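Citryl-spermidine/3,4-dihydroxybenzoyl-citryl-spermidine:spermidine ligase (Bacillus anthracis, PDB 3TO3) catalyses the ATP-dependent condensation of spermidine with citryl-spermidine intermediates, a ligase step in the biosynthesis of the siderophore petrobactin. Local coordinates at residues G39-A44 / E105-V110; G72-R75 / R80-I83; Q98-F103 / E124-I129; D119-E124 / Q571-R576; A435-G440 / Q505-D510. All coordinates share one frame; numbering follows the deposited sequence.

Contact 1. Residues G39-A44 / E105-V110; sequences GIITPA and EEVFRV
Ile40 and Ile41 reach across to Phe108 and Val107, joining the loop that leaves helix 18-37 to the last turns of helix 100-110. The loop opens with a Schellman motif: Gly39, with its positive phi of 74°, ends the helix, and the two isoleucines follow directly on it, both pointing toward the facing helix. The case illustrates how a helix terminus can deliver apolar residues into a core shared by several elements.

Phe108 gives up the greatest area to the contact. Its side chain leaves the backbone to one side, but with CG beside the backbone N and opposite the carbonyl carbon (chi1 -65°) the ring end comes back toward the isoleucines. Ile40 meets it with CG2, which lies at the ring edge, near the ring plane, 3.9 Å from Phe108 CE1 and scarcely farther from CZ. Ile41 comes to the same ring carbon less closely and obliquely, its CG2 4.4 Å from Phe108 CE1.

That methyl of Ile41 has a second neighbour in Val107, and these two side chains meet at about a right angle. No hydrogen bond spans the two segments; the contact between them is made by apolar side chains. Leu35 of helix 18-37 touches Ile40, Ile41 and Phe108, while Ile56 of strand 52-59 touches Ile41 and Val107, which places the cluster between two helices and the antiparallel sheet. Val107 CG1 serves two partners: it sits 3.8 Å from Ile41 CG2 and also lies over the centre of the Phe108 ring, 4.2 Å above its plane.

Contact 2. Residues G72-R75 / R80-I83; sequences GRER and RISI
A beta hairpin joins Gly72-Arg75 to Arg80-Ile83, its strands antiparallel at 170° between their directions. Arg73 and Ser82 form the hydrogen-bonded pair: Arg73 N gives to Ser82 O and Ser82 N returns a bond to Arg73 O, each 2.9 Å long. Toward the turn, Arg75 N donates to Arg80 O at 2.8 Å.

The side chains show how a small hydroxyl can help to orient a large cation that carboxylates also hold. Arg75 doubles back along the hairpin through two kinked torsions until its NE lies 2.7 Å from Ser82 OG, in a nearly straight bond (168°) that uses the guanidinium edge; a weak bond from NH2 reaches the same oxygen. Arg73 passes over a face of this group, its NH1 3.5 Å above the middle of the Arg75 plane. The closeness of the two cations is probably made tolerable by carboxylates: Asp526 forms salt bridges with both arginines, Glu532 with Arg75 and Asp84 with Arg73. On the face bearing Glu74 and Ile81 the contact is apolar, with Glu74 CG 4.2 Å from Ile81 CD1.

Helix 502-528 closes on the arginine side, its Phe522 touching Arg75 and Arg80, while Tyr37 of helix 18-37 packs on Ile81 and strand 52-59 lies along strand 65-74.

Contact 3. Residues Q98-F103 / E124-I129; sequences QSVAQF and ELEQTI
Glu126 carries this contact from an apolar stem to a charged tip, and Val100 and Ala101 line its path. From CB, a chi1 of -73° sets CG beside the backbone N, and the chain then runs out extended toward the other helix. CG is the first atom to touch, 3.9 Å from Val100 CG1, the two side chains meeting at a slant. Beyond CD, OE2 arrives 3.8 Å from Ala101 CB.

The same oxygen holds a water through a short 2.5 Å bond, in which the water donates to Glu126 OE2. That water in turn accepts from Ala101 N at 3.2 Å, linking the carboxylate to the start of helix 100-110. Here the two consecutive helices 100-110 and 115-138 pack as a helical hairpin, and the water bridge exploits the N-H groups that any helix offers in its first turn. Ser99 is the N-cap of that turn: its OG accepts from Gln102 N at 3.1 Å. A carboxylate beside such a helix start is probably favoured by the helix dipole, and it also forms a salt bridge with Lys359 of the second subunit, so the residue faces the dimer interface.

Deeper between the helices, the other branch of Val100 meets a leucine: its CG2 stands 4.1 Å from Leu125 CD1, the side chains crossing at about a right angle. One turn farther on, Thr128 OG1 and Thr128 N both bond to Glu124 O, approaching it from opposite faces of the carbonyl plane.

Contact 4. Residues D119-E124 / Q571-R576; sequences DSFIHE and QLTKRR
Phe121 lies against the side chain of Arg576, which packs on the ring with its aliphatic root and its NE alike. Arg576 CB sits over one face of the ring, 4.1 Å from Phe121 CD1. The arginine then kinks at its second (-110°) and third torsions, and NE comes within 3.7 Å of Phe121 CE1. The guanidinium does not lie flat on the phenyl group; the two planes are 87° apart. On the aromatic side, a chi1 of -173° carries the Phe121 ring away from helix 115-138.

Thr573 adds a methyl, its CG2 standing obliquely to the ring at 4.1 Å from Phe121 CZ, while its hydroxyl bonds to Ser34 of helix 18-37. Residues 572-576 follow helical torsions without the regular bonds, although Arg576 N does give to Thr573 O, a turn that sets both partners on the ring. The contact thus joins helix 115-138 to a loop between strands 566-570 and 585-589, parts of the chain 447 residues apart.

Glu124, one turn along the helix from Phe121, puts its OE1 4.2 Å from Arg576 NE, opposite charges too far apart for a salt bridge. Each has a nearer hydroxyl: Ser308 bonds to Glu124 OE1 and Ser166 to Arg576 NH2. In this buried setting the carboxylate probably helps to offset the arginine's charge, while the ring packs against NE and the hydroxyl of Ser166 takes up NH2.

Contact 5. Residues A435-G440 / Q505-D510; sequences ALESHG and QEMVLD
Extended at its first torsion (chi1 -168°) but turned sharply at the next two (74° and 83°), the side chain of Met507 curls over the backbone of residues 435-437. Modelled as selenomethionine, it projects from helix 502-528, which has a wider pi-type turn at 507-510, against the loop leading from strand 434-435 into the nucleotide site. Gly440 in this loop belongs to the ATP pocket, and the next two residues, Gln441 and Asn442, help hold the magnesium ion.

One bent side chain meets several different surfaces in succession. Met507 CB and CG both press on the methyl of Ala435, Met507 CG lying 3.6 Å from Ala435 CB. CG also passes 3.5 Å from Leu436 O, and the selenium goes on to lie 3.9 Å from Glu437 CA. Ser438 points toward the helix, with OG 4.0 Å from Met507 CG; that hydroxyl bonds weakly to Leu436 O. Helix 410-432 backs the loop through Val429 on Ala435 and Val425 on Ser438, and Asn516 of helix 502-528 donates to Ser438 O. The terminal methyl finishes the curl, Met507 CE resting 3.9 Å from Ala435 O.

Overall arrangement
Contacts 1, 3 and 4 form a connected group round helices 100-110 and 115-138. Contacts 3 and 4 share Glu124, have centres about 11 Å apart and meet where Ala101 CB lies 3.9 Å from Ile122 CG2; contact 4 touches contact 1 through Thr573 CG2, 3.8 Å from Ile40 CD1. Contact 2 is nested within the chain loop closed by contact 1, about 8 Å away at the nearest atoms. Contact 5, likewise enclosed in sequence by contact 4, belongs to the active site, with Gly440 in the pocket and the Glu437 side chain about 6 Å from magnesium. The side chains of Arg576 and Arg80 approach ATP to about 9 and 10 Å.

Contact 1. Residues G39-A44 / E105-V110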
# COMPACT_ATOMS: atom_id res chain seq x y z
N GLY B 39 25.05 16.84 3.71
CA GLY B 39 26.23 16.05 4.03
C GLY B 39 25.95 14.56 4.11
O GLY B 39 26.71 13.84 4.71
N ILE B 40 24.85 14.09 3.53
CA ILE B 40 24.58 12.65 3.54
C ILE B 40 25.67 11.94 2.72
O ILE B 40 26.06 10.82 3.05
CB ILE B 40 23.18 12.34 2.98
CG1 ILE B 40 22.12 12.92 3.92
CG2 ILE B 40 22.97 10.83 2.80
CD1 ILE B 40 20.78 13.09 3.30
N ILE B 41 26.14 12.59 1.66
CA ILE B 41 27.30 12.13 0.91
C ILE B 41 28.33 13.27 0.88
O ILE B 41 27.99 14.47 0.97
CB ILE B 41 26.94 11.75 -0.54
CG1 ILE B 41 26.30 12.96 -1.23
CG2 ILE B 41 25.97 10.59 -0.58
CD1 ILE B 41 26.03 12.76 -2.69
N THR B 42 29.59 12.91 0.73
CA THR B 42 30.66 13.90 0.79
C THR B 42 31.54 13.71 -0.45
O THR B 42 32.61 13.13 -0.38
CB THR B 42 31.47 13.77 2.10
OG1 THR B 42 31.81 12.39 2.31
CG2 THR B 42 30.62 14.22 3.33
N PRO B 43 31.08 14.20 -1.59
CA PRO B 43 31.83 13.98 -2.83
C PRO B 43 33.17 14.69 -2.79
O PRO B 43 33.34 15.55 -1.93
CB PRO B 43 30.92 14.58 -3.90
CG PRO B 43 30.09 15.59 -3.16
CD PRO B 43 29.85 14.99 -1.81
N ALA B 44 34.10 14.33 -3.67
CA ALA B 44 35.27 15.15 -3.92
C ALA B 44 34.79 16.44 -4.57
O ALA B 44 33.84 16.41 -5.34
CB ALA B 44 36.30 14.42 -4.82
N GLU B 105 21.13 3.18 -5.37
CA GLU B 105 21.72 1.90 -4.97
C GLU B 105 23.25 1.94 -5.00
O GLU B 105 23.89 1.44 -4.08
CB GLU B 105 21.18 0.74 -5.81
CG GLU B 105 19.82 0.25 -5.36
CD GLU B 105 19.06 -0.48 -6.45
OE1 GLU B 105 19.60 -0.65 -7.57
OE2 GLU B 105 17.90 -0.87 -6.17
N GLU B 106 23.82 2.53 -6.04
CA GLU B 106 25.27 2.53 -6.20
C GLU B 106 25.94 3.45 -5.18
O GLU B 106 26.93 3.11 -4.55
CB GLU B 106 25.67 2.85 -7.65
CG GLU B 106 25.05 1.85 -8.62
CD GLU B 106 25.57 1.91 -10.06
OE1 GLU B 106 25.89 3.01 -10.53
OE2 GLU B 106 25.65 0.84 -10.72
N VAL B 107 25.37 4.63 -4.99
CA VAL B 107 25.87 5.57 -4.00
C VAL B 107 25.77 5.05 -2.56
O VAL B 107 26.64 5.31 -1.74
CB VAL B 107 25.13 6.91 -4.20
CG1 VAL B 107 25.18 7.77 -2.96
CG2 VAL B 107 25.73 7.60 -5.39
N PHE B 108 24.73 4.29 -2.26
CA PHE B 108 24.57 3.75 -0.91
C PHE B 108 25.20 2.36 -0.66
O PHE B 108 25.00 1.75 0.41
CB PHE B 108 23.13 3.91 -0.39
CG PHE B 108 22.73 5.37 -0.22
CD1 PHE B 108 23.43 6.20 0.65
CD2 PHE B 108 21.68 5.92 -0.94
CE1 PHE B 108 23.08 7.54 0.80
CE2 PHE B 108 21.33 7.27 -0.78
CZ PHE B 108 22.03 8.08 0.09
N ARG B 109 25.93 1.84 -1.64
CA ARG B 109 26.79 0.69 -1.37
C ARG B 109 28.06 1.20 -0.66
O ARG B 109 28.71 0.49 0.08
CB ARG B 109 27.17 -0.05 -2.65
CG ARG B 109 26.04 -0.82 -3.27
CD ARG B 109 26.54 -2.00 -4.14
NE ARG B 109 25.39 -2.73 -4.66
CZ ARG B 109 24.64 -2.32 -5.68
NH1 ARG B 109 24.93 -1.19 -6.33
NH2 ARG B 109 23.60 -3.05 -6.07
N VAL B 110 28.43 2.44 -0.95
CA VAL B 110 29.56 3.08 -0.32
C VAL B 110 29.18 3.68 1.03
O VAL B 110 29.91 3.57 1.99
CB VAL B 110 30.13 4.17 -1.25
CG1 VAL B 110 31.18 4.98 -0.54
CG2 VAL B 110 30.68 3.53 -2.53

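Contact 2. Residues G72-R75 / R80-I83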
# COMPACT_ATOMS: atom_id res chain seq x y z
N GLY B 72 28.34 22.26 -10.24
CA GLY B 72 27.41 23.10 -9.53
C GLY B 72 28.11 24.15 -8.70
O GLY B 72 29.29 24.38 -8.86
N ARG B 73 27.37 24.77 -7.79
CA ARG B 73 27.86 25.88 -7.01
C ARG B 73 27.44 25.71 -5.56
O ARG B 73 26.40 25.10 -5.27
CB ARG B 73 27.23 27.17 -7.53
CG ARG B 73 27.60 27.59 -8.95
CD ARG B 73 26.69 28.73 -9.46
NE ARG B 73 25.37 28.20 -9.84
CZ ARG B 73 24.26 28.92 -9.97
NH1 ARG B 73 24.24 30.24 -9.72
NH2 ARG B 73 23.15 28.31 -10.34
N GLU B 74 28.21 26.31 -4.66
CA GLU B 74 27.80 26.52 -3.29
C GLU B 74 27.44 28.00 -3.10
O GLU B 74 28.29 28.87 -3.30
CB GLU B 74 28.92 26.12 -2.35
CG GLU B 74 28.54 26.07 -0.89
CD GLU B 74 29.61 25.41 -0.03
OE1 GLU B 74 29.32 24.36 0.63
OE2 GLU B 74 30.75 25.92 -0.01
N ARG B 75 26.20 28.28 -2.71
CA ARG B 75 25.67 29.65 -2.80
C ARG B 75 25.71 30.38 -1.49
O ARG B 75 25.55 29.76 -0.44
CB ARG B 75 24.22 29.57 -3.18
CG ARG B 75 23.99 28.72 -4.35
CD ARG B 75 23.96 29.65 -5.50
NE ARG B 75 22.84 29.24 -6.31
CZ ARG B 75 22.07 30.06 -7.00
NH1 ARG B 75 22.28 31.38 -6.99
NH2 ARG B 75 21.08 29.51 -7.68
N ARG B 80 23.38 26.80 0.20
CA ARG B 80 22.66 25.82 -0.61
C ARG B 80 23.50 25.42 -1.84
O ARG B 80 24.29 26.21 -2.38
CB ARG B 80 21.34 26.39 -1.07
CG ARG B 80 20.34 26.73 -0.00
CD ARG B 80 19.55 25.55 0.36
NE ARG B 80 18.84 24.97 -0.77
CZ ARG B 80 17.61 25.31 -1.16
NH1 ARG B 80 16.94 26.29 -0.53
NH2 ARG B 80 17.06 24.69 -2.20
N ILE B 81 23.31 24.19 -2.27
CA ILE B 81 23.99 23.64 -3.42
C ILE B 81 23.07 23.76 -4.61
O ILE B 81 21.91 23.36 -4.57
CB ILE B 81 24.30 22.14 -3.18
CG1 ILE B 81 25.13 21.96 -1.92
CG2 ILE B 81 25.01 21.51 -4.39
CD1 ILE B 81 26.46 22.64 -1.96
N SER B 82 23.59 24.32 -5.69
CA SER B 82 22.87 24.30 -6.96
C SER B 82 23.60 23.37 -7.88
O SER B 82 24.79 23.54 -8.05
CB SER B 82 22.86 25.69 -7.60
OG SER B 82 22.24 26.63 -6.77
N ILE B 83 22.92 22.40 -8.48
CA ILE B 83 23.59 21.54 -9.47
C ILE B 83 23.20 22.02 -10.88
O ILE B 83 22.04 21.98 -11.25
CB ILE B 83 23.20 20.04 -9.33
CG1 ILE B 83 23.68 19.44 -7.99
CG2 ILE B 83 23.76 19.25 -10.49
CD1 ILE B 83 25.19 19.47 -7.79

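Contact 3. Residues Q98-F103 / E124-I129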
# COMPACT_ATOMS: atom_id res chain seq x y z
N GLN B 98 20.02 7.31 -16.14
CA GLN B 98 18.60 7.06 -16.42
C GLN B 98 17.75 6.47 -15.30
O GLN B 98 16.51 6.47 -15.37
CB GLN B 98 18.50 6.12 -17.60
CG GLN B 98 19.60 6.30 -18.59
CD GLN B 98 19.06 6.64 -19.93
OE1 GLN B 98 19.13 5.83 -20.86
NE2 GLN B 98 18.45 7.83 -20.04
N SER B 99 18.39 5.99 -14.25
CA SER B 99 17.66 5.25 -13.24
C SER B 99 17.96 5.83 -11.87
O SER B 99 19.05 5.62 -11.34
CB SER B 99 18.13 3.79 -13.26
OG SER B 99 17.53 3.09 -12.20
N VAL B 100 16.96 6.47 -11.27
CA VAL B 100 17.14 7.03 -9.96
C VAL B 100 17.43 5.89 -8.96
O VAL B 100 18.26 6.03 -8.07
CB VAL B 100 15.94 7.93 -9.54
CG1 VAL B 100 14.74 7.10 -9.17
CG2 VAL B 100 16.31 8.79 -8.37
N ALA B 101 16.80 4.74 -9.15
CA ALA B 101 17.07 3.61 -8.27
C ALA B 101 18.55 3.19 -8.32
O ALA B 101 19.16 2.93 -7.27
CB ALA B 101 16.15 2.40 -8.58
N GLN B 102 19.10 3.11 -9.53
CA GLN B 102 20.50 2.72 -9.70
C GLN B 102 21.46 3.73 -9.07
O GLN B 102 22.42 3.35 -8.37
CB GLN B 102 20.85 2.49 -11.19
CG GLN B 102 22.17 1.76 -11.41
CD GLN B 102 22.63 1.77 -12.86
OE1 GLN B 102 21.89 2.17 -13.77
NE2 GLN B 102 23.87 1.31 -13.10
N PHE B 103 21.20 5.02 -9.34
CA PHE B 103 22.00 6.06 -8.73
C PHE B 103 22.01 5.84 -7.21
O PHE B 103 23.06 5.71 -6.60
CB PHE B 103 21.49 7.47 -9.10
CG PHE B 103 22.15 8.58 -8.31
CD1 PHE B 103 23.45 8.97 -8.58
CD2 PHE B 103 21.48 9.19 -7.25
CE1 PHE B 103 24.07 9.97 -7.83
CE2 PHE B 103 22.10 10.18 -6.49
CZ PHE B 103 23.40 10.56 -6.79
N GLU B 124 9.19 6.52 -3.64
CA GLU B 124 8.59 7.84 -3.65
C GLU B 124 9.15 8.73 -4.72
O GLU B 124 8.42 9.56 -5.30
CB GLU B 124 8.78 8.53 -2.29
CG GLU B 124 7.84 8.00 -1.28
CD GLU B 124 8.19 8.45 0.11
OE1 GLU B 124 8.49 9.67 0.25
OE2 GLU B 124 8.15 7.60 1.05
N LEU B 125 10.46 8.57 -4.97
CA LEU B 125 11.12 9.33 -6.02
C LEU B 125 10.56 8.93 -7.40
O LEU B 125 10.33 9.79 -8.24
CB LEU B 125 12.65 9.15 -5.98
CG LEU B 125 13.25 9.90 -4.78
CD1 LEU B 125 14.73 9.62 -4.63
CD2 LEU B 125 13.04 11.38 -4.93
N GLU B 126 10.38 7.62 -7.61
CA GLU B 126 9.83 7.11 -8.85
C GLU B 126 8.37 7.53 -9.02
O GLU B 126 7.93 7.83 -10.12
CB GLU B 126 9.93 5.57 -8.90
CG GLU B 126 11.34 5.10 -9.12
CD GLU B 126 11.49 3.57 -9.02
OE1 GLU B 126 10.57 2.90 -8.50
OE2 GLU B 126 12.53 3.06 -9.46
N GLN B 127 7.62 7.54 -7.93
CA GLN B 127 6.23 7.95 -8.03
C GLN B 127 6.14 9.44 -8.31
O GLN B 127 5.23 9.87 -9.00
CB GLN B 127 5.45 7.57 -6.77
CG GLN B 127 5.15 6.09 -6.71
CD GLN B 127 4.54 5.58 -7.99
OE1 GLN B 127 3.48 6.03 -8.44
NE2 GLN B 127 5.21 4.63 -8.60
N THR B 128 7.11 10.21 -7.80
CA THR B 128 7.15 11.65 -8.03
C THR B 128 7.37 11.91 -9.51
O THR B 128 6.60 12.63 -10.15
CB THR B 128 8.23 12.36 -7.16
OG1 THR B 128 7.76 12.40 -5.81
CG2 THR B 128 8.48 13.80 -7.62
N ILE B 129 8.42 11.31 -10.05
CA ILE B 129 8.69 11.37 -11.47
C ILE B 129 7.45 10.98 -12.27
O ILE B 129 7.09 11.64 -13.24
CB ILE B 129 9.88 10.44 -11.82
CG1 ILE B 129 11.16 11.02 -11.25
CG2 ILE B 129 10.04 10.25 -13.31
CD1 ILE B 129 12.29 10.15 -11.44
O HOH W 1 14.22 4.06 -10.93

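Contact 4. Residues D119-E124 / Q571-R576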
# COMPACT_ATOMS: atom_id res chain seq x y z
N ASP B 119 14.50 1.78 0.27
CA ASP B 119 13.48 1.29 -0.66
C ASP B 119 12.24 2.19 -0.75
O ASP B 119 11.81 2.52 -1.84
CB ASP B 119 13.08 -0.15 -0.29
CG ASP B 119 14.26 -1.13 -0.38
OD1 ASP B 119 15.12 -0.95 -1.29
OD2 ASP B 119 14.32 -2.06 0.47
N SER B 120 11.65 2.57 0.39
CA SER B 120 10.53 3.52 0.36
C SER B 120 10.86 4.83 -0.35
O SER B 120 10.07 5.34 -1.14
CB SER B 120 10.08 3.83 1.78
OG SER B 120 9.57 2.64 2.33
N PHE B 121 12.02 5.37 -0.04
CA PHE B 121 12.46 6.63 -0.62
C PHE B 121 12.58 6.51 -2.14
O PHE B 121 12.10 7.39 -2.87
CB PHE B 121 13.78 7.05 0.02
CG PHE B 121 14.24 8.43 -0.38
CD1 PHE B 121 13.36 9.50 -0.39
CD2 PHE B 121 15.56 8.65 -0.70
CE1 PHE B 121 13.79 10.78 -0.73
CE2 PHE B 121 16.00 9.92 -1.05
CZ PHE B 121 15.11 10.99 -1.05
N ILE B 122 13.20 5.43 -2.61
CA ILE B 122 13.34 5.19 -4.05
C ILE B 122 11.97 5.14 -4.70
O ILE B 122 11.76 5.75 -5.76
CB ILE B 122 14.04 3.87 -4.34
CG1 ILE B 122 15.56 4.04 -4.33
CG2 ILE B 122 13.62 3.33 -5.70
CD1 ILE B 122 16.31 2.73 -4.00
N HIS B 123 11.03 4.45 -4.03
CA HIS B 123 9.65 4.31 -4.52
C HIS B 123 8.97 5.67 -4.62
O HIS B 123 8.27 5.93 -5.58
CB HIS B 123 8.83 3.41 -3.59
CG HIS B 123 7.42 3.19 -4.06
ND1 HIS B 123 7.12 2.74 -5.32
CD2 HIS B 123 6.23 3.33 -3.42
CE1 HIS B 123 5.81 2.61 -5.44
NE2 HIS B 123 5.25 2.96 -4.30
N GLU B 124 9.19 6.52 -3.64
CA GLU B 124 8.59 7.84 -3.65
C GLU B 124 9.15 8.73 -4.72
O GLU B 124 8.42 9.56 -5.30
CB GLU B 124 8.78 8.53 -2.29
CG GLU B 124 7.84 8.00 -1.28
CD GLU B 124 8.19 8.45 0.11
OE1 GLU B 124 8.49 9.67 0.25
OE2 GLU B 124 8.15 7.60 1.05
N GLN B 571 17.71 18.68 8.65
CA GLN B 571 18.08 17.89 7.50
C GLN B 571 16.86 17.05 7.14
O GLN B 571 16.64 15.98 7.71
CB GLN B 571 19.18 16.91 7.93
CG GLN B 571 20.44 17.54 8.45
CD GLN B 571 21.43 16.51 8.94
OE1 GLN B 571 21.20 15.84 9.96
NE2 GLN B 571 22.53 16.35 8.21
N LEU B 572 16.15 17.45 6.10
CA LEU B 572 14.87 16.83 5.76
C LEU B 572 15.02 15.52 5.00
O LEU B 572 14.30 14.56 5.24
CB LEU B 572 14.04 17.81 4.94
CG LEU B 572 13.76 19.16 5.62
CD1 LEU B 572 13.32 20.18 4.60
CD2 LEU B 572 12.73 19.03 6.72
N THR B 573 15.95 15.49 4.07
CA THR B 573 16.24 14.28 3.33
C THR B 573 16.86 13.22 4.24
O THR B 573 16.47 12.07 4.19
CB THR B 573 17.13 14.60 2.12
OG1 THR B 573 16.44 15.53 1.26
CG2 THR B 573 17.48 13.36 1.35
N LYS B 574 17.80 13.61 5.11
CA LYS B 574 18.44 12.61 5.96
C LYS B 574 17.40 11.79 6.72
O LYS B 574 17.56 10.57 6.94
CB LYS B 574 19.42 13.26 6.95
CG LYS B 574 20.23 12.25 7.74
CD LYS B 574 21.28 13.00 8.57
CE LYS B 574 22.21 12.06 9.36
NZ LYS B 574 23.36 11.59 8.53
N ARG B 575 16.31 12.45 7.09
CA ARG B 575 15.27 11.82 7.88
C ARG B 575 14.60 10.64 7.15
O ARG B 575 14.08 9.72 7.79
CB ARG B 575 14.25 12.86 8.31
CG ARG B 575 13.30 12.39 9.39
CD ARG B 575 12.89 13.57 10.25
NE ARG B 575 13.26 14.83 9.62
CZ ARG B 575 13.32 16.00 10.25
NH1 ARG B 575 13.67 17.10 9.59
NH2 ARG B 575 13.03 16.07 11.54
N ARG B 576 14.64 10.66 5.82
CA ARG B 576 13.98 9.64 5.01
C ARG B 576 14.86 8.43 4.82
O ARG B 576 14.38 7.41 4.29
CB ARG B 576 13.66 10.19 3.61
CG ARG B 576 13.17 11.62 3.60
CD ARG B 576 11.71 11.71 3.23
NE ARG B 576 11.53 12.13 1.85
CZ ARG B 576 11.58 13.39 1.44
NH1 ARG B 576 11.81 14.37 2.31
NH2 ARG B 576 11.42 13.69 0.15

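Contact 5. Residues A435-G440 / Q505-D510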
# COMPACT_ATOMS: atom_id res chain seq x y z
N ALA B 435 5.79 31.83 16.70
CA ALA B 435 6.29 31.56 15.37
C ALA B 435 5.31 30.68 14.60
O ALA B 435 5.11 29.52 14.92
CB ALA B 435 7.63 30.92 15.44
N LEU B 436 4.66 31.29 13.62
CA LEU B 436 3.79 30.56 12.71
C LEU B 436 4.73 29.84 11.79
O LEU B 436 5.84 30.32 11.54
CB LEU B 436 2.92 31.54 11.93
CG LEU B 436 2.09 32.41 12.89
CD1 LEU B 436 1.30 33.45 12.16
CD2 LEU B 436 1.18 31.51 13.72
N GLU B 437 4.30 28.70 11.28
CA GLU B 437 5.13 27.99 10.34
C GLU B 437 4.97 28.79 9.04
O GLU B 437 3.91 28.92 8.45
CB GLU B 437 4.60 26.59 10.15
CG GLU B 437 5.62 25.56 9.74
CD GLU B 437 4.97 24.24 9.32
OE1 GLU B 437 5.71 23.33 8.88
OE2 GLU B 437 3.72 24.12 9.43
N SER B 438 6.10 29.34 8.66
CA SER B 438 6.30 30.36 7.65
C SER B 438 6.73 29.88 6.26
O SER B 438 7.33 30.64 5.51
CB SER B 438 7.10 31.56 8.17
OG SER B 438 8.06 31.16 9.14
N HIS B 439 6.56 28.59 5.98
CA HIS B 439 6.99 28.08 4.69
C HIS B 439 6.10 28.69 3.58
O HIS B 439 5.16 29.44 3.86
CB HIS B 439 6.90 26.56 4.62
CG HIS B 439 7.74 25.83 5.64
ND1 HIS B 439 7.20 24.99 6.59
CD2 HIS B 439 9.09 25.75 5.80
CE1 HIS B 439 8.16 24.45 7.31
NE2 HIS B 439 9.32 24.89 6.85
N GLY B 440 6.40 28.36 2.33
CA GLY B 440 5.72 28.99 1.21
C GLY B 440 4.23 28.73 1.06
O GLY B 440 3.49 29.59 0.57
N GLN B 505 14.31 31.67 16.64
CA GLN B 505 15.31 31.97 15.64
C GLN B 505 15.23 30.93 14.52
O GLN B 505 15.22 31.27 13.35
CB GLN B 505 16.68 31.99 16.28
CG GLN B 505 17.82 32.11 15.31
CD GLN B 505 19.01 31.38 15.86
OE1 GLN B 505 18.90 30.22 16.24
NE2 GLN B 505 20.15 32.06 15.96
N GLU B 506 15.16 29.65 14.87
CA GLU B 506 15.12 28.66 13.81
C GLU B 506 13.89 28.77 12.90
O GLU B 506 14.01 28.57 11.70
CB GLU B 506 15.31 27.27 14.36
CG GLU B 506 16.68 27.07 14.99
CD GLU B 506 16.69 25.93 16.03
OE1 GLU B 506 15.60 25.34 16.30
OE2 GLU B 506 17.77 25.64 16.56
N MSE B 507 12.72 29.11 13.44
CA MSE B 507 11.54 29.25 12.58
C MSE B 507 11.70 30.39 11.57
O MSE B 507 11.22 30.32 10.44
CB MSE B 507 10.26 29.44 13.39
CG MSE B 507 8.98 29.29 12.56
SE MSE B 507 8.60 27.41 12.09
CE MSE B 507 7.72 26.88 13.76
N VAL B 508 12.38 31.45 11.98
CA VAL B 508 12.65 32.52 11.05
C VAL B 508 13.73 32.17 9.97
O VAL B 508 13.49 32.32 8.76
CB VAL B 508 12.98 33.83 11.79
CG1 VAL B 508 13.46 34.88 10.80
CG2 VAL B 508 11.73 34.34 12.59
N LEU B 509 14.89 31.71 10.42
CA LEU B 509 16.01 31.45 9.52
C LEU B 509 15.67 30.28 8.60
O LEU B 509 15.83 30.38 7.39
CB LEU B 509 17.31 31.18 10.28
CG LEU B 509 17.79 32.37 11.11
CD1 LEU B 509 19.17 32.04 11.72
CD2 LEU B 509 17.82 33.67 10.29
N ASP B 510 15.22 29.20 9.21
CA ASP B 510 14.98 27.93 8.54
C ASP B 510 13.67 27.88 7.76
O ASP B 510 13.63 27.49 6.61
CB ASP B 510 14.97 26.81 9.59
CG ASP B 510 15.51 25.50 9.08
OD1 ASP B 510 16.44 25.52 8.26
OD2 ASP B 510 15.02 24.43 9.51